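Local coordinates for protein KauB (PDB 6B4R) that probably oxidises a broad range of aldehydes, aminoaldehydes among them, to the corresponding acids with NAD(P)+ as electron acceptor, at residues F23-Y28 / I201-Q205; A66-F70 / G185-I189; A359-A365 / A394-A398. One frame throughout, in Å; residues are numbered along the deposited sequence.

Interactions 1 and 2 belong to one neighbourhood, with centres 14 Å apart and nearest atoms about 6 Å apart. Strand 187-191, which carries half of interaction 2, is followed in the chain by helix 198-210, which carries half of interaction 1, and interaction 2 is nested inside the loop that interaction 1 closes. Interaction 3 lies on the other side of the chain's centre, its own centre 46 Å from that of interaction 1 and 47 Å from that of interaction 2. All three are remote from the pocket around Cys302 and from the predicted active-site residue Glu267. The Ile201 side chain is about 11 Å from the bound potassium ion.

Interaction 1: F23-Y28 / I201-Q205; sequences FVNGEY and IRIAQ
The hydroxyl of Tyr28 gives a hydrogen bond to the carbonyl of Ile201, OH to O 2.5 Å, arriving tilted 33° from the carbonyl plane. It joins a β-hairpin (strands 22-24 and 27-29) with a two-residue type I' turn, Val24 to Glu27, to helix 198-210. That helix is the link of a β-α-β crossover between parallel strands 187-191 and 217-219, in what is probably the Rossmann-like coenzyme domain of the aldehyde dehydrogenase fold. Within the helix Gln205 N bonds to Arg202 O, one residue further along than the carbonyl that Tyr28 takes. Ile201 CG2 touches the same phenol, 3.5 Å from Tyr28 CE1. The other aromatic ring, Phe23, has CG anti to its backbone N (chi1 -167°), which lays one face over the helix: Ala204 CB makes a CH-π contact there, 3.9 Å from the ring centroid. Glu27 N sits over the opposite face, toward the rim. Phe23 also bonds through its backbone to Val219, tying the hairpin to strand 217-219. Phe23 CD1 lies over the centre of the Tyr28 ring. Gln205 NE2 reaches both rings, its amide 82° from the Phe23 plane and NE2 3.4 Å from Phe23 CE1.

Interaction 2: A66-F70 / G185-I189; sequences ARNAF and GNSVI
The Ser187 side chain points at helix 56-72, against Ala66, Ala69 and Phe70. With OG set anti to its own carbonyl carbon (chi1 -66°), the hydroxyl reaches the Ala66 carbonyl, OG to O 3.0 Å. Phe70 N also bonds to this oxygen, within the helix, and Phe70 CB rests 3.6 Å from Ser187 OG. Ser187 CB meanwhile lies against the methyl of Ala66, CB to CB 3.9 Å, and Ala69 CB touches OG from one turn further along the helix.

On one flank of this serine is Ile189. Its CG1 branch leans in, and CG1 comes to 4.0 Å from Ala66 CB, with CD1 about as near; Ala62 and Val63 of the same helix continue this hydrophobic patch. The layout is a helix laid over a β-sheet: helix 56-72 runs nearly antiparallel to strand 187-189, their axes 165° apart in direction and 8.1 Å apart at closest approach. The strand pairs in parallel with both 149-164 and 217-219, an arrangement consistent with the Rossmann-like coenzyme domain of aldehyde dehydrogenases.

On the other flank is Phe70. Its first torsion (chi1 177°) turns CG away from the backbone N and places the ring beside the chain just before Ser187, its edge toward the Gly185 carbonyl, whose O lies in the ring plane 3.7 Å from Phe70 CD1. Pro157 of strand 149-164 is a further neighbour of this ring. Gly185 has positive phi and closes the preceding helix 170-183 with a Schellman motif. Asn186 turns its CB away from helix 56-72; its amide is engaged elsewhere, OD1 accepting from Gly159 N and ND2 giving to Tyr487 O.

Interaction 3: A359-A365 / A394-A398; sequences AGHNDGA and AMKIA
The flat group of this contact is the Asp363 carboxylate, met from above its plane by Lys396 N, which donates a hydrogen bond to OD2 (3.1 Å) from a direction 55° out of that plane. The bond joins the C-terminal end of helix 347-362, which finishes in a Schellman motif at Gly364, to the first turn of the short helix 396-399, where Met395 holds the N-cap position. Both lie beside the sheet of the probable catalytic domain. The polarity of the helix start would probably attract the carboxylate, although the bond is bent, with an angle of 135° at the hydrogen; Ala359 O, also close to OD2, is a second acceptor and makes no bond to it. Lys396 CB comes to 3.5 Å from the same OD2, and the lysine chain then runs on past Ala359, whose methyl meets CD. The Asp363 and Met395 side chains lie antiparallel alongside one another, and the thioether continues to Ala365, Met395 SD 4.1 Å from Ala365 CB. Deeper, chi1 of 61° sets Ile397 CG1 over the backbone, and both branches press against Gly360 from one side; Phe388 of strand 382-389 touches this isoleucine too. Ile397 CG2 and CD1 each approach Gly360 CA to 3.8 Å.

Interaction 1: F23-Y28 / I201-Q205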
ATOM      1  N   PHE A  23      15.789  -7.238 -35.135  1.00 26.30           N
ATOM      2  CA  PHE A  23      16.067  -8.340 -34.223  1.00 25.06           C
ATOM      3  C   PHE A  23      14.768  -9.033 -33.842  1.00 26.87           C
ATOM      4  O   PHE A  23      14.022  -8.548 -32.992  1.00 29.04           O
ATOM      5  CB  PHE A  23      16.779  -7.831 -32.969  1.00 29.42           C
ATOM      6  CG  PHE A  23      17.374  -8.920 -32.120  1.00 29.16           C
ATOM      7  CD1 PHE A  23      18.677  -9.347 -32.332  1.00 28.83           C
ATOM      8  CD2 PHE A  23      16.638  -9.509 -31.103  1.00 25.54           C
ATOM      9  CE1 PHE A  23      19.231 -10.343 -31.550  1.00 33.40           C
ATOM     10  CE2 PHE A  23      17.188 -10.504 -30.316  1.00 23.44           C
ATOM     11  CZ  PHE A  23      18.486 -10.922 -30.541  1.00 29.66           C
ATOM     12  N   VAL A  24      14.497 -10.165 -34.483  1.00 26.19           N
ATOM     13  CA  VAL A  24      13.270 -10.909 -34.226  1.00 27.26           C
ATOM     14  C   VAL A  24      13.567 -12.355 -33.839  1.00 28.40           C
ATOM     15  O   VAL A  24      14.334 -13.040 -34.514  1.00 38.84           O
ATOM     16  CB  VAL A  24      12.335 -10.896 -35.453  1.00 27.88           C
ATOM     17  CG1 VAL A  24      11.035 -11.623 -35.141  1.00 25.20           C
ATOM     18  CG2 VAL A  24      12.058  -9.467 -35.893  1.00 23.29           C
ATOM     19  N   ASN A  25      12.952 -12.805 -32.748  1.00 30.01           N
ATOM     20  CA  ASN A  25      13.099 -14.177 -32.272  1.00 31.25           C
ATOM     21  C   ASN A  25      14.553 -14.560 -32.012  1.00 37.94           C
ATOM     22  O   ASN A  25      15.012 -15.618 -32.437  1.00 37.50           O
ATOM     23  CB  ASN A  25      12.449 -15.163 -33.250  1.00 35.85           C
ATOM     24  CG  ASN A  25      12.142 -16.505 -32.611  1.00 36.95           C
ATOM     25  OD1 ASN A  25      12.065 -16.621 -31.388  1.00 44.92           O
ATOM     26  ND2 ASN A  25      11.962 -17.527 -33.439  1.00 40.71           N
ATOM     27  N   GLY A  26      15.275 -13.681 -31.326  1.00 39.62           N
ATOM     28  CA  GLY A  26      16.636 -13.964 -30.907  1.00 34.41           C
ATOM     29  C   GLY A  26      17.690 -13.869 -31.995  1.00 31.64           C
ATOM     30  O   GLY A  26      18.859 -14.156 -31.748  1.00 36.26           O
ATOM     31  N   GLU A  27      17.286 -13.464 -33.197  1.00 33.29           N
ATOM     32  CA  GLU A  27      18.209 -13.396 -34.329  1.00 37.42           C
ATOM     33  C   GLU A  27      18.100 -12.076 -35.085  1.00 35.32           C
ATOM     34  O   GLU A  27      17.032 -11.469 -35.149  1.00 33.04           O
ATOM     35  CB  GLU A  27      17.954 -14.550 -35.306  1.00 37.27           C
ATOM     36  CG  GLU A  27      17.857 -15.931 -34.668  1.00 52.86           C
ATOM     37  CD  GLU A  27      19.173 -16.404 -34.078  1.00 68.50           C
ATOM     38  OE1 GLU A  27      19.144 -17.304 -33.211  1.00 62.62           O
ATOM     39  OE2 GLU A  27      20.236 -15.886 -34.485  1.00 73.59           O
ATOM     40  N   TYR A  28      19.213 -11.640 -35.668  1.00 32.56           N
ATOM     41  CA  TYR A  28      19.203 -10.484 -36.552  1.00 30.25           C
ATOM     42  C   TYR A  28      18.737 -10.888 -37.949  1.00 35.23           C
ATOM     43  O   TYR A  28      19.114 -11.944 -38.456  1.00 44.57           O
ATOM     44  CB  TYR A  28      20.590  -9.835 -36.624  1.00 30.30           C
ATOM     45  CG  TYR A  28      20.916  -8.962 -35.436  1.00 34.83           C
ATOM     46  CD1 TYR A  28      20.234  -7.769 -35.223  1.00 31.83           C
ATOM     47  CD2 TYR A  28      21.907  -9.323 -34.531  1.00 33.17           C
ATOM     48  CE1 TYR A  28      20.523  -6.966 -34.140  1.00 29.79           C
ATOM     49  CE2 TYR A  28      22.205  -8.523 -33.443  1.00 33.32           C
ATOM     50  CZ  TYR A  28      21.510  -7.344 -33.254  1.00 36.38           C
ATOM     51  OH  TYR A  28      21.800  -6.542 -32.174  1.00 36.32           O
ATOM     52  N   ILE A 201      18.608  -1.530 -31.646  1.00 20.75           N
ATOM     53  CA  ILE A 201      19.058  -2.700 -32.388  1.00 26.44           C
ATOM     54  C   ILE A 201      20.161  -3.429 -31.620  1.00 31.25           C
ATOM     55  O   ILE A 201      20.205  -4.660 -31.587  1.00 30.95           O
ATOM     56  CB  ILE A 201      19.577  -2.295 -33.784  1.00 30.24           C
ATOM     57  CG1 ILE A 201      18.426  -1.772 -34.649  1.00 24.82           C
ATOM     58  CG2 ILE A 201      20.270  -3.461 -34.469  1.00 23.52           C
ATOM     59  CD1 ILE A 201      18.872  -1.250 -36.000  1.00 25.66           C
ATOM     60  N   ARG A 202      21.034  -2.652 -30.985  1.00 25.74           N
ATOM     61  CA  ARG A 202      22.180  -3.200 -30.272  1.00 26.17           C
ATOM     62  C   ARG A 202      21.783  -3.961 -29.007  1.00 31.18           C
ATOM     63  O   ARG A 202      22.150  -5.125 -28.835  1.00 32.32           O
ATOM     64  CB  ARG A 202      23.166  -2.084 -29.921  1.00 28.24           C
ATOM     65  CG  ARG A 202      24.418  -2.564 -29.208  1.00 26.81           C
ATOM     66  CD  ARG A 202      25.279  -3.426 -30.116  1.00 27.43           C
ATOM     67  NE  ARG A 202      26.512  -3.848 -29.457  1.00 29.82           N
ATOM     68  CZ  ARG A 202      26.678  -5.028 -28.870  1.00 27.83           C
ATOM     69  NH1 ARG A 202      25.689  -5.911 -28.861  1.00 33.90           N
ATOM     70  NH2 ARG A 202      27.834  -5.327 -28.292  1.00 32.91           N
ATOM     71  N   ILE A 203      21.027  -3.305 -28.129  1.00 35.05           N
ATOM     72  CA  ILE A 203      20.687  -3.877 -26.826  1.00 26.64           C
ATOM     73  C   ILE A 203      19.815  -5.124 -26.923  1.00 26.87           C
ATOM     74  O   ILE A 203      19.704  -5.883 -25.959  1.00 35.34           O
ATOM     75  CB  ILE A 203      19.989  -2.850 -25.908  1.00 28.66           C
ATOM     76  CG1 ILE A 203      18.649  -2.418 -26.509  1.00 30.02           C
ATOM     77  CG2 ILE A 203      20.895  -1.651 -25.656  1.00 23.95           C
ATOM     78  CD1 ILE A 203      17.835  -1.527 -25.607  1.00 22.54           C
ATOM     79  N   ALA A 204      19.195  -5.328 -28.082  1.00 29.78           N
ATOM     80  CA  ALA A 204      18.361  -6.503 -28.313  1.00 28.89           C
ATOM     81  C   ALA A 204      19.176  -7.785 -28.177  1.00 32.94           C
ATOM     82  O   ALA A 204      18.713  -8.771 -27.599  1.00 30.74           O
ATOM     83  CB  ALA A 204      17.716  -6.428 -29.682  1.00 29.65           C
ATOM     84  N   GLN A 205      20.393  -7.755 -28.711  1.00 26.30           N
ATOM     85  CA  GLN A 205      21.316  -8.874 -28.599  1.00 34.19           C
ATOM     86  C   GLN A 205      21.776  -9.053 -27.153  1.00 35.03           C
ATOM     87  O   GLN A 205      21.943 -10.178 -26.676  1.00 32.02           O
ATOM     88  CB  GLN A 205      22.523  -8.652 -29.514  1.00 39.48           C
ATOM     89  CG  GLN A 205      23.612  -9.700 -29.380  1.00 32.91           C
ATOM     90  CD  GLN A 205      23.126 -11.092 -29.737  1.00 46.68           C
ATOM     91  OE1 GLN A 205      23.354 -12.047 -28.996  1.00 48.90           O
ATOM     92  NE2 GLN A 205      22.456 -11.214 -30.880  1.00 40.76           N
TER

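Interaction 2: A66-F70 / G185-I189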
ATOM      1  N   ALA A  66       6.292 -12.913 -30.684  1.00 32.04           N
ATOM      2  CA  ALA A  66       6.092 -12.394 -29.333  1.00 35.84           C
ATOM      3  C   ALA A  66       4.976 -13.140 -28.606  1.00 28.65           C
ATOM      4  O   ALA A  66       5.105 -13.466 -27.427  1.00 25.05           O
ATOM      5  CB  ALA A  66       5.794 -10.898 -29.375  1.00 32.14           C
ATOM      6  N   ARG A  67       3.885 -13.406 -29.319  1.00 28.41           N
ATOM      7  CA  ARG A  67       2.752 -14.137 -28.762  1.00 25.92           C
ATOM      8  C   ARG A  67       3.151 -15.542 -28.318  1.00 29.03           C
ATOM      9  O   ARG A  67       2.829 -15.963 -27.207  1.00 29.51           O
ATOM     10  CB  ARG A  67       1.612 -14.215 -29.781  1.00 27.88           C
ATOM     11  CG  ARG A  67       0.429 -15.068 -29.338  1.00 25.70           C
ATOM     12  CD  ARG A  67      -0.218 -14.530 -28.068  1.00 23.94           C
ATOM     13  NE  ARG A  67      -0.726 -13.173 -28.243  1.00 27.31           N
ATOM     14  CZ  ARG A  67      -1.167 -12.408 -27.249  1.00 26.39           C
ATOM     15  NH1 ARG A  67      -1.163 -12.866 -26.006  1.00 26.24           N
ATOM     16  NH2 ARG A  67      -1.609 -11.183 -27.497  1.00 23.38           N
ATOM     17  N   ASN A  68       3.853 -16.258 -29.192  1.00 31.36           N
ATOM     18  CA  ASN A  68       4.272 -17.626 -28.911  1.00 32.65           C
ATOM     19  C   ASN A  68       5.231 -17.713 -27.733  1.00 29.03           C
ATOM     20  O   ASN A  68       5.157 -18.646 -26.934  1.00 27.82           O
ATOM     21  CB  ASN A  68       4.907 -18.260 -30.150  1.00 35.02           C
ATOM     22  CG  ASN A  68       3.922 -18.417 -31.289  1.00 38.88           C
ATOM     23  OD1 ASN A  68       2.716 -18.528 -31.069  1.00 39.43           O
ATOM     24  ND2 ASN A  68       4.432 -18.427 -32.517  1.00 40.19           N
ATOM     25  N   ALA A  69       6.126 -16.737 -27.631  1.00 29.38           N
ATOM     26  CA  ALA A  69       7.064 -16.673 -26.518  1.00 23.34           C
ATOM     27  C   ALA A  69       6.322 -16.430 -25.210  1.00 27.04           C
ATOM     28  O   ALA A  69       6.676 -16.985 -24.170  1.00 32.75           O
ATOM     29  CB  ALA A  69       8.095 -15.582 -26.756  1.00 26.43           C
ATOM     30  N   PHE A  70       5.286 -15.602 -25.269  1.00 30.46           N
ATOM     31  CA  PHE A  70       4.497 -15.306 -24.082  1.00 29.94           C
ATOM     32  C   PHE A  70       3.708 -16.531 -23.632  1.00 30.04           C
ATOM     33  O   PHE A  70       3.721 -16.882 -22.453  1.00 31.04           O
ATOM     34  CB  PHE A  70       3.550 -14.129 -24.334  1.00 25.04           C
ATOM     35  CG  PHE A  70       2.653 -13.822 -23.170  1.00 28.55           C
ATOM     36  CD1 PHE A  70       3.134 -13.130 -22.069  1.00 27.37           C
ATOM     37  CD2 PHE A  70       1.330 -14.235 -23.169  1.00 24.02           C
ATOM     38  CE1 PHE A  70       2.312 -12.856 -20.989  1.00 29.07           C
ATOM     39  CE2 PHE A  70       0.503 -13.965 -22.092  1.00 24.69           C
ATOM     40  CZ  PHE A  70       0.995 -13.273 -21.001  1.00 20.84           C
ATOM     41  N   GLY A 185       6.714  -9.688 -17.060  1.00 24.82           N
ATOM     42  CA  GLY A 185       6.658 -10.951 -17.774  1.00 27.10           C
ATOM     43  C   GLY A 185       6.067 -10.881 -19.171  1.00 25.88           C
ATOM     44  O   GLY A 185       5.724 -11.907 -19.757  1.00 30.32           O
ATOM     45  N   ASN A 186       5.949  -9.673 -19.710  1.00 23.83           N
ATOM     46  CA  ASN A 186       5.387  -9.493 -21.045  1.00 26.47           C
ATOM     47  C   ASN A 186       6.410  -9.713 -22.154  1.00 32.71           C
ATOM     48  O   ASN A 186       7.619  -9.639 -21.928  1.00 27.60           O
ATOM     49  CB  ASN A 186       4.773  -8.098 -21.189  1.00 21.62           C
ATOM     50  CG  ASN A 186       3.552  -7.908 -20.318  1.00 26.71           C
ATOM     51  OD1 ASN A 186       2.473  -8.411 -20.629  1.00 27.88           O
ATOM     52  ND2 ASN A 186       3.714  -7.176 -19.224  1.00 23.07           N
ATOM     53  N   SER A 187       5.914  -9.989 -23.354  1.00 23.00           N
ATOM     54  CA  SER A 187       6.751  -9.967 -24.541  1.00 24.86           C
ATOM     55  C   SER A 187       6.647  -8.576 -25.156  1.00 28.32           C
ATOM     56  O   SER A 187       5.555  -8.020 -25.267  1.00 23.44           O
ATOM     57  CB  SER A 187       6.315 -11.038 -25.541  1.00 26.16           C
ATOM     58  OG  SER A 187       6.541 -12.338 -25.024  1.00 30.76           O
ATOM     59  N   VAL A 188       7.785  -8.011 -25.540  1.00 23.95           N
ATOM     60  CA  VAL A 188       7.825  -6.635 -26.014  1.00 23.35           C
ATOM     61  C   VAL A 188       8.355  -6.530 -27.440  1.00 30.74           C
ATOM     62  O   VAL A 188       9.358  -7.154 -27.787  1.00 29.50           O
ATOM     63  CB  VAL A 188       8.706  -5.759 -25.096  1.00 22.04           C
ATOM     64  CG1 VAL A 188       8.729  -4.319 -25.588  1.00 24.75           C
ATOM     65  CG2 VAL A 188       8.216  -5.827 -23.660  1.00 24.03           C
ATOM     66  N   ILE A 189       7.668  -5.742 -28.262  1.00 23.14           N
ATOM     67  CA  ILE A 189       8.159  -5.400 -29.591  1.00 25.77           C
ATOM     68  C   ILE A 189       8.472  -3.912 -29.640  1.00 33.23           C
ATOM     69  O   ILE A 189       7.568  -3.076 -29.599  1.00 28.58           O
ATOM     70  CB  ILE A 189       7.132  -5.715 -30.682  1.00 28.09           C
ATOM     71  CG1 ILE A 189       6.766  -7.199 -30.663  1.00 24.96           C
ATOM     72  CG2 ILE A 189       7.672  -5.309 -32.043  1.00 25.43           C
ATOM     73  CD1 ILE A 189       5.727  -7.568 -31.685  1.00 25.02           C
TER

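Interaction 3: A359-A365 / A394-A398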
ATOM      1  N   ALA A 359       9.354  33.142 -36.406  1.00 37.77           N
ATOM      2  CA  ALA A 359       8.017  33.408 -35.891  1.00 39.39           C
ATOM      3  C   ALA A 359       8.073  34.233 -34.611  1.00 39.26           C
ATOM      4  O   ALA A 359       7.153  34.994 -34.311  1.00 42.09           O
ATOM      5  CB  ALA A 359       7.273  32.102 -35.648  1.00 34.01           C
ATOM      6  N   GLY A 360       9.156  34.076 -33.856  1.00 34.26           N
ATOM      7  CA  GLY A 360       9.358  34.847 -32.645  1.00 36.86           C
ATOM      8  C   GLY A 360       9.516  36.323 -32.949  1.00 32.96           C
ATOM      9  O   GLY A 360       8.981  37.176 -32.241  1.00 38.70           O
ATOM     10  N   HIS A 361      10.257  36.623 -34.012  1.00 37.79           N
ATOM     11  CA  HIS A 361      10.442  37.999 -34.456  1.00 37.77           C
ATOM     12  C   HIS A 361       9.121  38.581 -34.940  1.00 36.18           C
ATOM     13  O   HIS A 361       8.791  39.728 -34.641  1.00 33.77           O
ATOM     14  CB  HIS A 361      11.474  38.064 -35.586  1.00 40.98           C
ATOM     15  CG  HIS A 361      12.856  37.662 -35.171  1.00 35.68           C
ATOM     16  ND1 HIS A 361      13.676  38.484 -34.429  1.00 28.34           N
ATOM     17  CD2 HIS A 361      13.566  36.535 -35.407  1.00 31.78           C
ATOM     18  CE1 HIS A 361      14.831  37.875 -34.219  1.00 29.71           C
ATOM     19  NE2 HIS A 361      14.789  36.691 -34.804  1.00 33.71           N
ATOM     20  N   ASN A 362       8.373  37.774 -35.689  1.00 31.13           N
ATOM     21  CA  ASN A 362       7.100  38.195 -36.265  1.00 33.58           C
ATOM     22  C   ASN A 362       6.018  38.450 -35.216  1.00 41.60           C
ATOM     23  O   ASN A 362       5.157  39.309 -35.402  1.00 43.64           O
ATOM     24  CB  ASN A 362       6.607  37.162 -37.284  1.00 36.17           C
ATOM     25  CG  ASN A 362       7.610  36.916 -38.397  1.00 43.70           C
ATOM     26  OD1 ASN A 362       8.462  37.761 -38.682  1.00 40.94           O
ATOM     27  ND2 ASN A 362       7.512  35.756 -39.035  1.00 38.12           N
ATOM     28  N   ASP A 363       6.062  37.701 -34.117  1.00 43.43           N
ATOM     29  CA  ASP A 363       5.118  37.896 -33.020  1.00 33.67           C
ATOM     30  C   ASP A 363       5.421  39.183 -32.259  1.00 36.90           C
ATOM     31  O   ASP A 363       4.604  39.651 -31.468  1.00 36.80           O
ATOM     32  CB  ASP A 363       5.149  36.708 -32.056  1.00 44.71           C
ATOM     33  CG  ASP A 363       4.597  35.435 -32.672  1.00 59.76           C
ATOM     34  OD1 ASP A 363       3.758  35.533 -33.595  1.00 56.32           O
ATOM     35  OD2 ASP A 363       5.002  34.337 -32.228  1.00 48.98           O
ATOM     36  N   GLY A 364       6.605  39.741 -32.491  1.00 34.09           N
ATOM     37  CA  GLY A 364       6.998  40.988 -31.865  1.00 29.85           C
ATOM     38  C   GLY A 364       7.867  40.812 -30.635  1.00 34.91           C
ATOM     39  O   GLY A 364       8.089  41.766 -29.887  1.00 41.52           O
ATOM     40  N   ALA A 365       8.360  39.597 -30.419  1.00 34.55           N
ATOM     41  CA  ALA A 365       9.222  39.320 -29.273  1.00 37.80           C
ATOM     42  C   ALA A 365      10.642  39.828 -29.520  1.00 35.52           C
ATOM     43  O   ALA A 365      11.101  39.871 -30.658  1.00 32.74           O
ATOM     44  CB  ALA A 365       9.230  37.831 -28.963  1.00 37.24           C
ATOM     45  N   ALA A 394       0.328  34.240 -25.495  1.00 30.15           N
ATOM     46  CA  ALA A 394      -0.574  34.109 -26.632  1.00 27.26           C
ATOM     47  C   ALA A 394       0.216  33.968 -27.926  1.00 27.76           C
ATOM     48  O   ALA A 394      -0.312  33.516 -28.942  1.00 29.43           O
ATOM     49  CB  ALA A 394      -1.502  35.309 -26.709  1.00 29.08           C
ATOM     50  N   MET A 395       1.487  34.357 -27.878  1.00 28.62           N
ATOM     51  CA  MET A 395       2.369  34.257 -29.036  1.00 32.68           C
ATOM     52  C   MET A 395       2.583  32.804 -29.444  1.00 36.90           C
ATOM     53  O   MET A 395       2.404  31.888 -28.639  1.00 35.74           O
ATOM     54  CB  MET A 395       3.713  34.928 -28.747  1.00 32.83           C
ATOM     55  CG  MET A 395       3.619  36.422 -28.510  1.00 27.22           C
ATOM     56  SD  MET A 395       5.223  37.174 -28.180  1.00 36.39           S
ATOM     57  CE  MET A 395       4.766  38.899 -28.009  1.00 26.78           C
ATOM     58  N   LYS A 396       2.964  32.601 -30.701  1.00 35.83           N
ATOM     59  CA  LYS A 396       3.127  31.260 -31.252  1.00 37.79           C
ATOM     60  C   LYS A 396       4.248  30.483 -30.561  1.00 32.49           C
ATOM     61  O   LYS A 396       4.116  29.287 -30.300  1.00 31.92           O
ATOM     62  CB  LYS A 396       3.377  31.327 -32.761  1.00 30.89           C
ATOM     63  CG  LYS A 396       3.414  29.970 -33.444  1.00 39.00           C
ATOM     64  CD  LYS A 396       3.779  30.096 -34.914  1.00 45.10           C
ATOM     65  CE  LYS A 396       3.734  28.744 -35.609  1.00 43.81           C
ATOM     66  NZ  LYS A 396       4.237  28.816 -37.010  1.00 49.91           N
ATOM     67  N   ILE A 397       5.346  31.169 -30.258  1.00 29.61           N
ATOM     68  CA  ILE A 397       6.500  30.526 -29.637  1.00 28.70           C
ATOM     69  C   ILE A 397       6.274  30.220 -28.156  1.00 34.86           C
ATOM     70  O   ILE A 397       7.099  29.565 -27.519  1.00 33.55           O
ATOM     71  CB  ILE A 397       7.771  31.389 -29.774  1.00 34.32           C
ATOM     72  CG1 ILE A 397       7.585  32.735 -29.072  1.00 30.77           C
ATOM     73  CG2 ILE A 397       8.127  31.592 -31.237  1.00 33.02           C
ATOM     74  CD1 ILE A 397       8.830  33.598 -29.080  1.00 31.61           C
ATOM     75  N   ALA A 398       5.159  30.698 -27.614  1.00 38.60           N
ATOM     76  CA  ALA A 398       4.850  30.494 -26.202  1.00 29.95           C
ATOM     77  C   ALA A 398       3.832  29.378 -25.996  1.00 32.40           C
ATOM     78  O   ALA A 398       3.787  28.761 -24.932  1.00 37.86           O
ATOM     79  CB  ALA A 398       4.350  31.788 -25.575  1.00 29.87           C
TER